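Putative periplasmic or exported protein (Salmonella enterica subsp. enterica serovar Typhimurium, PDB 4GQZ) probably binds copper in the bacterial periplasm and so contributes to copper resistance, forming a V-shaped dimer. Local coordinates at residues S67-H81 with D149-R161. Sequence-based numbering, arbitrary orientation.
Sequences SFAPYEWRTHPCFNH and DDSQTCLTELPLR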
ATOM      1  N   SER B  67       8.470  -0.908  13.149  1.00 17.27           N
ATOM      2  CA  SER B  67       8.633   0.236  14.058  1.00 16.76           C
ATOM      3  C   SER B  67       9.480  -0.191  15.252  1.00 18.73           C
ATOM      4  O   SER B  67       9.187  -1.190  15.904  1.00 19.27           O
ATOM      5  CB  SER B  67       7.261   0.802  14.484  1.00 18.99           C
ATOM      6  OG  SER B  67       7.381   2.077  15.119  1.00 17.62           O
ATOM      7  N   PHE B  68      10.561   0.534  15.523  1.00 16.23           N
ATOM      8  CA  PHE B  68      11.451   0.124  16.597  1.00 16.37           C
ATOM      9  C   PHE B  68      11.738   1.255  17.581  1.00 17.49           C
ATOM     10  O   PHE B  68      11.647   2.445  17.238  1.00 17.34           O
ATOM     11  CB  PHE B  68      12.755  -0.427  15.994  1.00 17.17           C
ATOM     12  CG  PHE B  68      13.463   0.540  15.094  1.00 17.70           C
ATOM     13  CD1 PHE B  68      13.154   0.609  13.746  1.00 18.13           C
ATOM     14  CD2 PHE B  68      14.465   1.362  15.594  1.00 19.62           C
ATOM     15  CE1 PHE B  68      13.815   1.495  12.905  1.00 18.68           C
ATOM     16  CE2 PHE B  68      15.129   2.250  14.766  1.00 20.88           C
ATOM     17  CZ  PHE B  68      14.799   2.315  13.411  1.00 19.64           C
ATOM     18  N   ALA B  69      12.108   0.888  18.806  1.00 16.16           N
ATOM     19  CA  ALA B  69      12.309   1.878  19.847  1.00 16.30           C
ATOM     20  C   ALA B  69      13.599   1.554  20.566  1.00 17.19           C
ATOM     21  O   ALA B  69      13.654   0.600  21.330  1.00 18.44           O
ATOM     22  CB  ALA B  69      11.139   1.866  20.828  1.00 18.09           C
ATOM     23  N   PRO B  70      14.663   2.315  20.287  1.00 17.67           N
ATOM     24  CA  PRO B  70      15.911   2.035  21.011  1.00 18.51           C
ATOM     25  C   PRO B  70      15.757   2.395  22.485  1.00 18.00           C
ATOM     26  O   PRO B  70      14.884   3.195  22.836  1.00 17.12           O
ATOM     27  CB  PRO B  70      16.920   2.967  20.341  1.00 19.84           C
ATOM     28  CG  PRO B  70      16.363   3.180  18.926  1.00 19.37           C
ATOM     29  CD  PRO B  70      14.857   3.259  19.169  1.00 19.27           C
ATOM     30  N   TYR B  71      16.587   1.817  23.346  1.00 17.85           N
ATOM     31  CA  TYR B  71      16.517   2.172  24.753  1.00 18.20           C
ATOM     32  C   TYR B  71      17.882   2.160  25.419  1.00 20.64           C
ATOM     33  O   TYR B  71      18.848   1.625  24.875  1.00 18.65           O
ATOM     34  CB  TYR B  71      15.534   1.262  25.493  1.00 17.86           C
ATOM     35  CG  TYR B  71      16.024  -0.142  25.773  1.00 19.53           C
ATOM     36  CD1 TYR B  71      15.897  -1.144  24.820  1.00 19.91           C
ATOM     37  CD2 TYR B  71      16.581  -0.478  27.013  1.00 21.35           C
ATOM     38  CE1 TYR B  71      16.327  -2.438  25.076  1.00 20.51           C
ATOM     39  CE2 TYR B  71      17.007  -1.773  27.274  1.00 21.51           C
ATOM     40  CZ  TYR B  71      16.872  -2.741  26.305  1.00 21.25           C
ATOM     41  OH  TYR B  71      17.302  -4.029  26.542  1.00 20.88           O
ATOM     42  N   GLU B  72      17.960   2.767  26.594  1.00 19.95           N
ATOM     43  CA  GLU B  72      19.214   2.800  27.332  1.00 22.18           C
ATOM     44  C   GLU B  72      19.104   2.049  28.642  1.00 22.07           C
ATOM     45  O   GLU B  72      20.032   1.340  29.044  1.00 23.55           O
ATOM     46  CB  GLU B  72      19.643   4.244  27.584  1.00 23.29           C
ATOM     47  CG  GLU B  72      20.333   4.864  26.393  1.00 24.88           C
ATOM     48  CD  GLU B  72      20.565   6.337  26.575  1.00 26.01           C
ATOM     49  OE1 GLU B  72      19.653   7.005  27.096  1.00 23.78           O
ATOM     50  OE2 GLU B  72      21.656   6.816  26.205  1.00 28.16           O
ATOM     51  N   TRP B  73      17.960   2.205  29.295  1.00 18.96           N
ATOM     52  CA  TRP B  73      17.746   1.642  30.623  1.00 21.89           C
ATOM     53  C   TRP B  73      16.878   0.390  30.584  1.00 22.10           C
ATOM     54  O   TRP B  73      17.375  -0.711  30.824  1.00 23.30           O
ATOM     55  CB  TRP B  73      17.126   2.709  31.532  1.00 21.50           C
ATOM     56  CG  TRP B  73      16.842   2.267  32.937  1.00 22.04           C
ATOM     57  CD1 TRP B  73      17.512   1.319  33.662  1.00 22.42           C
ATOM     58  CD2 TRP B  73      15.790   2.749  33.777  1.00 22.91           C
ATOM     59  NE1 TRP B  73      16.939   1.193  34.910  1.00 23.54           N
ATOM     60  CE2 TRP B  73      15.884   2.064  35.007  1.00 24.22           C
ATOM     61  CE3 TRP B  73      14.767   3.691  33.603  1.00 21.26           C
ATOM     62  CZ2 TRP B  73      14.996   2.293  36.066  1.00 22.11           C
ATOM     63  CZ3 TRP B  73      13.887   3.925  34.660  1.00 20.90           C
ATOM     64  CH2 TRP B  73      14.011   3.229  35.874  1.00 21.60           C
ATOM     65  N   ARG B  74      15.587   0.554  30.292  1.00 21.68           N
ATOM     66  CA  ARG B  74      14.648  -0.573  30.307  1.00 23.27           C
ATOM     67  C   ARG B  74      13.785  -0.627  29.064  1.00 22.21           C
ATOM     68  O   ARG B  74      13.617   0.381  28.354  1.00 20.28           O
ATOM     69  CB  ARG B  74      13.731  -0.501  31.532  1.00 25.15           C
ATOM     70  CG  ARG B  74      14.470  -0.542  32.848  1.00 27.86           C
ATOM     71  CD  ARG B  74      13.584   0.011  33.958  1.00 30.55           C
ATOM     72  NE  ARG B  74      12.659  -0.981  34.501  1.00 35.87           N
ATOM     73  CZ  ARG B  74      12.989  -1.863  35.443  1.00 37.52           C
ATOM     74  NH1 ARG B  74      14.224  -1.887  35.939  1.00 36.37           N
ATOM     75  NH2 ARG B  74      12.083  -2.728  35.883  1.00 40.80           N
ATOM     76  N   THR B  75      13.232  -1.809  28.799  1.00 22.61           N
ATOM     77  CA  THR B  75      12.365  -1.999  27.639  1.00 22.73           C
ATOM     78  C   THR B  75      11.164  -2.889  27.973  1.00 24.04           C
ATOM     79  O   THR B  75      11.062  -3.432  29.072  1.00 24.38           O
ATOM     80  CB  THR B  75      13.151  -2.580  26.433  1.00 20.33           C
ATOM     81  OG1 THR B  75      12.363  -2.472  25.236  1.00 21.24           O
ATOM     82  CG2 THR B  75      13.514  -4.029  26.671  1.00 21.80           C
ATOM     83  N   HIS B  76      10.242  -3.012  27.030  1.00 22.63           N
ATOM     84  CA  HIS B  76       9.071  -3.865  27.217  1.00 24.39           C
ATOM     85  C   HIS B  76       8.901  -4.704  25.969  1.00 22.87           C
ATOM     86  O   HIS B  76       9.278  -4.270  24.887  1.00 21.66           O
ATOM     87  CB  HIS B  76       7.830  -3.015  27.472  1.00 24.24           C
ATOM     88  CG  HIS B  76       7.974  -2.084  28.634  1.00 24.13           C
ATOM     89  ND1 HIS B  76       8.621  -0.868  28.539  1.00 26.35           N
ATOM     90  CD2 HIS B  76       7.587  -2.204  29.925  1.00 25.02           C
ATOM     91  CE1 HIS B  76       8.606  -0.271  29.717  1.00 25.51           C
ATOM     92  NE2 HIS B  76       7.982  -1.059  30.576  1.00 25.69           N
ATOM     93  N   PRO B  77       8.357  -5.922  26.115  1.00 24.13           N
ATOM     94  CA  PRO B  77       8.191  -6.797  24.954  1.00 25.06           C
ATOM     95  C   PRO B  77       7.071  -6.317  24.046  1.00 27.04           C
ATOM     96  O   PRO B  77       6.181  -5.581  24.478  1.00 27.71           O
ATOM     97  CB  PRO B  77       7.852  -8.153  25.581  1.00 28.31           C
ATOM     98  CG  PRO B  77       7.268  -7.833  26.914  1.00 28.13           C
ATOM     99  CD  PRO B  77       8.001  -6.595  27.381  1.00 25.66           C
ATOM    100  N   CYS B  78       7.122  -6.741  22.792  1.00 27.98           N
ATOM    101  CA  CYS B  78       6.252  -6.201  21.758  1.00 28.99           C
ATOM    102  C   CYS B  78       6.293  -7.183  20.599  1.00 29.81           C
ATOM    103  O   CYS B  78       7.376  -7.608  20.193  1.00 30.54           O
ATOM    104  CB  CYS B  78       6.816  -4.842  21.303  1.00 29.76           C
ATOM    105  SG  CYS B  78       5.678  -3.746  20.410  1.00 41.76           S
ATOM    106  N   PHE B  79       5.139  -7.569  20.064  1.00 30.66           N
ATOM    107  CA  PHE B  79       5.162  -8.338  18.823  1.00 28.33           C
ATOM    108  C   PHE B  79       4.610  -7.507  17.661  1.00 28.55           C
ATOM    109  O   PHE B  79       5.340  -7.162  16.723  1.00 27.60           O
ATOM    110  CB  PHE B  79       4.431  -9.680  18.940  1.00 28.70           C
ATOM    111  CG  PHE B  79       4.660 -10.580  17.756  1.00 32.66           C
ATOM    112  CD1 PHE B  79       5.885 -11.221  17.584  1.00 33.54           C
ATOM    113  CD2 PHE B  79       3.674 -10.755  16.793  1.00 32.31           C
ATOM    114  CE1 PHE B  79       6.114 -12.035  16.481  1.00 32.76           C
ATOM    115  CE2 PHE B  79       3.897 -11.567  15.684  1.00 31.65           C
ATOM    116  CZ  PHE B  79       5.116 -12.205  15.531  1.00 32.72           C
ATOM    117  N   ASN B  80       3.329  -7.174  17.730  1.00 26.83           N
ATOM    118  CA  ASN B  80       2.760  -6.219  16.788  1.00 26.29           C
ATOM    119  C   ASN B  80       2.710  -4.825  17.409  1.00 24.79           C
ATOM    120  O   ASN B  80       2.213  -4.648  18.516  1.00 24.23           O
ATOM    121  CB  ASN B  80       1.381  -6.684  16.309  1.00 23.96           C
ATOM    122  CG  ASN B  80       1.481  -7.798  15.285  1.00 25.99           C
ATOM    123  OD1 ASN B  80       2.445  -7.855  14.511  1.00 27.62           O
ATOM    124  ND2 ASN B  80       0.510  -8.698  15.281  1.00 29.08           N
ATOM    125  N   HIS B  81       3.236  -3.841  16.693  1.00 20.36           N
ATOM    126  CA  HIS B  81       3.358  -2.486  17.228  1.00 20.79           C
ATOM    127  C   HIS B  81       2.011  -1.816  17.475  1.00 22.06           C
ATOM    128  O   HIS B  81       1.147  -1.813  16.608  1.00 20.10           O
ATOM    129  CB  HIS B  81       4.189  -1.618  16.279  1.00 19.50           C
ATOM    130  CG  HIS B  81       4.355  -0.204  16.743  1.00 17.60           C
ATOM    131  ND1 HIS B  81       4.749   0.120  18.021  1.00 18.97           N
ATOM    132  CD2 HIS B  81       4.197   0.973  16.088  1.00 18.15           C
ATOM    133  CE1 HIS B  81       4.823   1.436  18.140  1.00 19.43           C
ATOM    134  NE2 HIS B  81       4.491   1.975  16.980  1.00 19.07           N
ATOM    135  N   ASP B 149       5.610 -12.700   6.237  1.00 25.96           N
ATOM    136  CA  ASP B 149       4.260 -12.475   6.763  1.00 27.09           C
ATOM    137  C   ASP B 149       4.088 -12.810   8.239  1.00 27.52           C
ATOM    138  O   ASP B 149       3.156 -12.325   8.870  1.00 30.53           O
ATOM    139  CB  ASP B 149       3.205 -13.205   5.926  1.00 28.05           C
ATOM    140  CG  ASP B 149       3.024 -12.586   4.570  1.00 30.26           C
ATOM    141  OD1 ASP B 149       3.407 -11.409   4.405  1.00 30.33           O
ATOM    142  OD2 ASP B 149       2.505 -13.274   3.669  1.00 34.02           O
ATOM    143  N   ASP B 150       4.977 -13.627   8.798  1.00 27.27           N
ATOM    144  CA  ASP B 150       4.878 -13.964  10.213  1.00 30.26           C
ATOM    145  C   ASP B 150       5.849 -13.160  11.082  1.00 30.06           C
ATOM    146  O   ASP B 150       5.959 -13.407  12.283  1.00 31.66           O
ATOM    147  CB  ASP B 150       5.071 -15.473  10.435  1.00 34.45           C
ATOM    148  CG  ASP B 150       6.404 -15.976   9.927  1.00 34.95           C
ATOM    149  OD1 ASP B 150       6.966 -15.361   9.000  1.00 36.59           O
ATOM    150  OD2 ASP B 150       6.894 -16.999  10.447  1.00 40.28           O
ATOM    151  N   SER B 151       6.539 -12.192  10.480  1.00 26.72           N
ATOM    152  CA  SER B 151       7.502 -11.382  11.224  1.00 26.37           C
ATOM    153  C   SER B 151       6.825 -10.265  12.019  1.00 25.43           C
ATOM    154  O   SER B 151       5.830  -9.690  11.571  1.00 25.54           O
ATOM    155  CB  SER B 151       8.539 -10.776  10.280  1.00 24.00           C
ATOM    156  OG  SER B 151       9.241 -11.776   9.560  1.00 24.56           O
ATOM    157  N   GLN B 152       7.393  -9.946  13.181  1.00 25.74           N
ATOM    158  CA  GLN B 152       6.848  -8.903  14.057  1.00 27.78           C
ATOM    159  C   GLN B 152       7.042  -7.522  13.454  1.00 23.22           C
ATOM    160  O   GLN B 152       7.973  -7.304  12.683  1.00 22.98           O
ATOM    161  CB  GLN B 152       7.519  -8.952  15.433  1.00 27.69           C
ATOM    162  CG  GLN B 152       8.961  -8.479  15.410  1.00 28.48           C
ATOM    163  CD  GLN B 152       9.763  -8.940  16.615  1.00 32.84           C
ATOM    164  OE1 GLN B 152      10.688  -9.737  16.480  1.00 36.53           O
ATOM    165  NE2 GLN B 152       9.420  -8.429  17.794  1.00 31.09           N
ATOM    166  N   THR B 153       6.162  -6.589  13.812  1.00 22.65           N
ATOM    167  CA  THR B 153       6.262  -5.225  13.316  1.00 21.63           C
ATOM    168  C   THR B 153       6.846  -4.314  14.389  1.00 22.41           C
ATOM    169  O   THR B 153       7.057  -3.112  14.166  1.00 21.67           O
ATOM    170  CB  THR B 153       4.888  -4.712  12.861  1.00 21.69           C
ATOM    171  OG1 THR B 153       3.961  -4.720  13.969  1.00 16.75           O
ATOM    172  CG2 THR B 153       4.368  -5.605  11.753  1.00 19.88           C
ATOM    173  N   CYS B 154       7.123  -4.892  15.553  1.00 21.64           N
ATOM    174  CA  CYS B 154       7.636  -4.114  16.661  1.00 22.22           C
ATOM    175  C   CYS B 154       8.957  -4.701  17.142  1.00 23.65           C
ATOM    176  O   CYS B 154       9.046  -5.896  17.427  1.00 23.77           O
ATOM    177  CB  CYS B 154       6.615  -4.100  17.800  1.00 24.21           C
ATOM    178  SG  CYS B 154       6.977  -2.894  19.064  1.00 27.91           S
ATOM    179  N   LEU B 155       9.981  -3.857  17.224  1.00 21.58           N
ATOM    180  CA  LEU B 155      11.306  -4.284  17.685  1.00 20.41           C
ATOM    181  C   LEU B 155      11.725  -3.388  18.851  1.00 19.52           C
ATOM    182  O   LEU B 155      11.991  -2.193  18.660  1.00 17.49           O
ATOM    183  CB  LEU B 155      12.318  -4.185  16.538  1.00 16.68           C
ATOM    184  CG  LEU B 155      13.778  -4.457  16.906  1.00 21.14           C
ATOM    185  CD1 LEU B 155      13.929  -5.825  17.553  1.00 20.43           C
ATOM    186  CD2 LEU B 155      14.672  -4.342  15.688  1.00 20.83           C
ATOM    187  N   THR B 156      11.770  -3.944  20.065  1.00 18.33           N
ATOM    188  CA  THR B 156      12.153  -3.152  21.235  1.00 20.04           C
ATOM    189  C   THR B 156      13.468  -3.633  21.845  1.00 19.50           C
ATOM    190  O   THR B 156      13.992  -3.006  22.765  1.00 19.81           O
ATOM    191  CB  THR B 156      11.058  -3.167  22.325  1.00 18.46           C
ATOM    192  OG1 THR B 156      10.683  -4.522  22.596  1.00 20.10           O
ATOM    193  CG2 THR B 156       9.808  -2.403  21.862  1.00 21.16           C
ATOM    194  N   GLU B 157      13.999  -4.734  21.320  1.00 21.64           N
ATOM    195  CA  GLU B 157      15.235  -5.326  21.846  1.00 23.89           C
ATOM    196  C   GLU B 157      16.472  -4.619  21.302  1.00 21.41           C
ATOM    197  O   GLU B 157      17.300  -5.230  20.630  1.00 23.52           O
ATOM    198  CB  GLU B 157      15.308  -6.826  21.509  1.00 27.42           C
ATOM    199  CG  GLU B 157      14.266  -7.690  22.246  1.00 29.52           C
ATOM    200  CD  GLU B 157      14.188  -9.134  21.721  1.00 35.56           C
ATOM    201  OE1 GLU B 157      13.291  -9.880  22.182  1.00 38.71           O
ATOM    202  OE2 GLU B 157      15.014  -9.530  20.859  1.00 33.37           O
ATOM    203  N   LEU B 158      16.590  -3.329  21.579  1.00 21.37           N
ATOM    204  CA  LEU B 158      17.705  -2.550  21.046  1.00 21.03           C
ATOM    205  C   LEU B 158      18.411  -1.766  22.136  1.00 19.76           C
ATOM    206  O   LEU B 158      18.357  -0.541  22.140  1.00 19.49           O
ATOM    207  CB  LEU B 158      17.219  -1.573  19.970  1.00 19.19           C
ATOM    208  CG  LEU B 158      16.830  -2.140  18.604  1.00 21.95           C
ATOM    209  CD1 LEU B 158      16.159  -1.056  17.746  1.00 21.11           C
ATOM    210  CD2 LEU B 158      18.044  -2.707  17.902  1.00 19.37           C
ATOM    211  N   PRO B 159      19.101  -2.466  23.051  1.00 20.54           N
ATOM    212  CA  PRO B 159      19.822  -1.758  24.117  1.00 20.56           C
ATOM    213  C   PRO B 159      21.105  -1.076  23.628  1.00 23.24           C
ATOM    214  O   PRO B 159      22.052  -1.738  23.189  1.00 23.83           O
ATOM    215  CB  PRO B 159      20.144  -2.873  25.106  1.00 23.18           C
ATOM    216  CG  PRO B 159      20.273  -4.110  24.244  1.00 22.57           C
ATOM    217  CD  PRO B 159      19.249  -3.934  23.152  1.00 20.61           C
ATOM    218  N   LEU B 160      21.123   0.251  23.697  1.00 22.18           N
ATOM    219  CA  LEU B 160      22.285   1.030  23.293  1.00 23.43           C
ATOM    220  C   LEU B 160      23.449   0.798  24.245  1.00 26.89           C
ATOM    221  O   LEU B 160      23.334   1.082  25.438  1.00 27.26           O
ATOM    222  CB  LEU B 160      21.950   2.520  23.317  1.00 22.91           C
ATOM    223  CG  LEU B 160      21.475   3.273  22.069  1.00 27.27           C
ATOM    224  CD1 LEU B 160      21.419   2.421  20.795  1.00 23.09           C
ATOM    225  CD2 LEU B 160      20.159   3.971  22.320  1.00 22.28           C
ATOM    226  N   ARG B 161      24.574   0.310  23.725  1.00 26.85           N
ATOM    227  CA  ARG B 161      25.783   0.180  24.540  1.00 27.10           C
ATOM    228  C   ARG B 161      26.960   0.800  23.791  1.00 31.30           C
ATOM    229  O   ARG B 161      27.933   1.263  24.396  1.00 33.03           O
ATOM    230  CB  ARG B 161      26.085  -1.290  24.863  1.00 28.82           C
ATOM    231  CG  ARG B 161      24.956  -2.085  25.531  1.00 29.67           C
ATOM    232  CD  ARG B 161      24.504  -1.443  26.843  1.00 31.39           C
ATOM    233  NE  ARG B 161      23.490  -2.233  27.555  1.00 33.28           N
ATOM    234  CZ  ARG B 161      22.235  -1.838  27.772  1.00 33.86           C
ATOM    235  NH1 ARG B 161      21.805  -0.656  27.323  1.00 30.60           N
ATOM    236  NH2 ARG B 161      21.397  -2.632  28.433  1.00 34.39           N
ATOM    237  OXT ARG B 161      26.968   0.858  22.555  1.00 28.70           O
TER
HETATM  238  O   HOH W   1       2.941  -9.451  12.021  1.00 26.13           O
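Y71 lays one face of its ring over P159, and P159 CB lies 3.5 Å from Y71 CZ, while T75 CB rests on the opposite face; a flat aromatic suits a slot between a proline and a threonine. A chi1 of 75° sets CG between the backbone N and carbonyl carbon and swings the ring back to P159. The backbones pair twice here. At S67 and F68 the strands 63-68 and 154-155 run parallel, with S67 N bonding T153 O; past an inverse gamma turn centred on E157, Y71 bridges P159, and L160 N reaches Y71 O at 2.9 Å. Apolar side chains fill the inner side: F68 CB lies on L155 CB, F68 CD2 beside L158 CD1, and P70 CB touches L160 CD2. F68 also meets L132 and V134 of strand 129-136, P70 meets V134 and L155 meets L132.

After E72 the chain turns, and 75-79 runs back along 156-152. T156 OG1 donates to H76 O at 2.7 Å while its CG2 lies against C78 CB, a double role that suits threonine. C78 SG and C154 SG join in a disulfide 2.1 Å long, its chi3 of 93° close to the relaxed right angle. Beyond it, Q152 CB sits over the face of F79 as a CH-pi contact, 3.8 Å from the ring centroid. T153 OG1 accepts from H81 N at 3.0 Å and also bonds I42 O, tying this end to strand 39-42. Backbone bonds thus hold the outgoing limb to the C-terminal tail, and the disulfide, suited to the oxidising periplasm, probably secures the returning one.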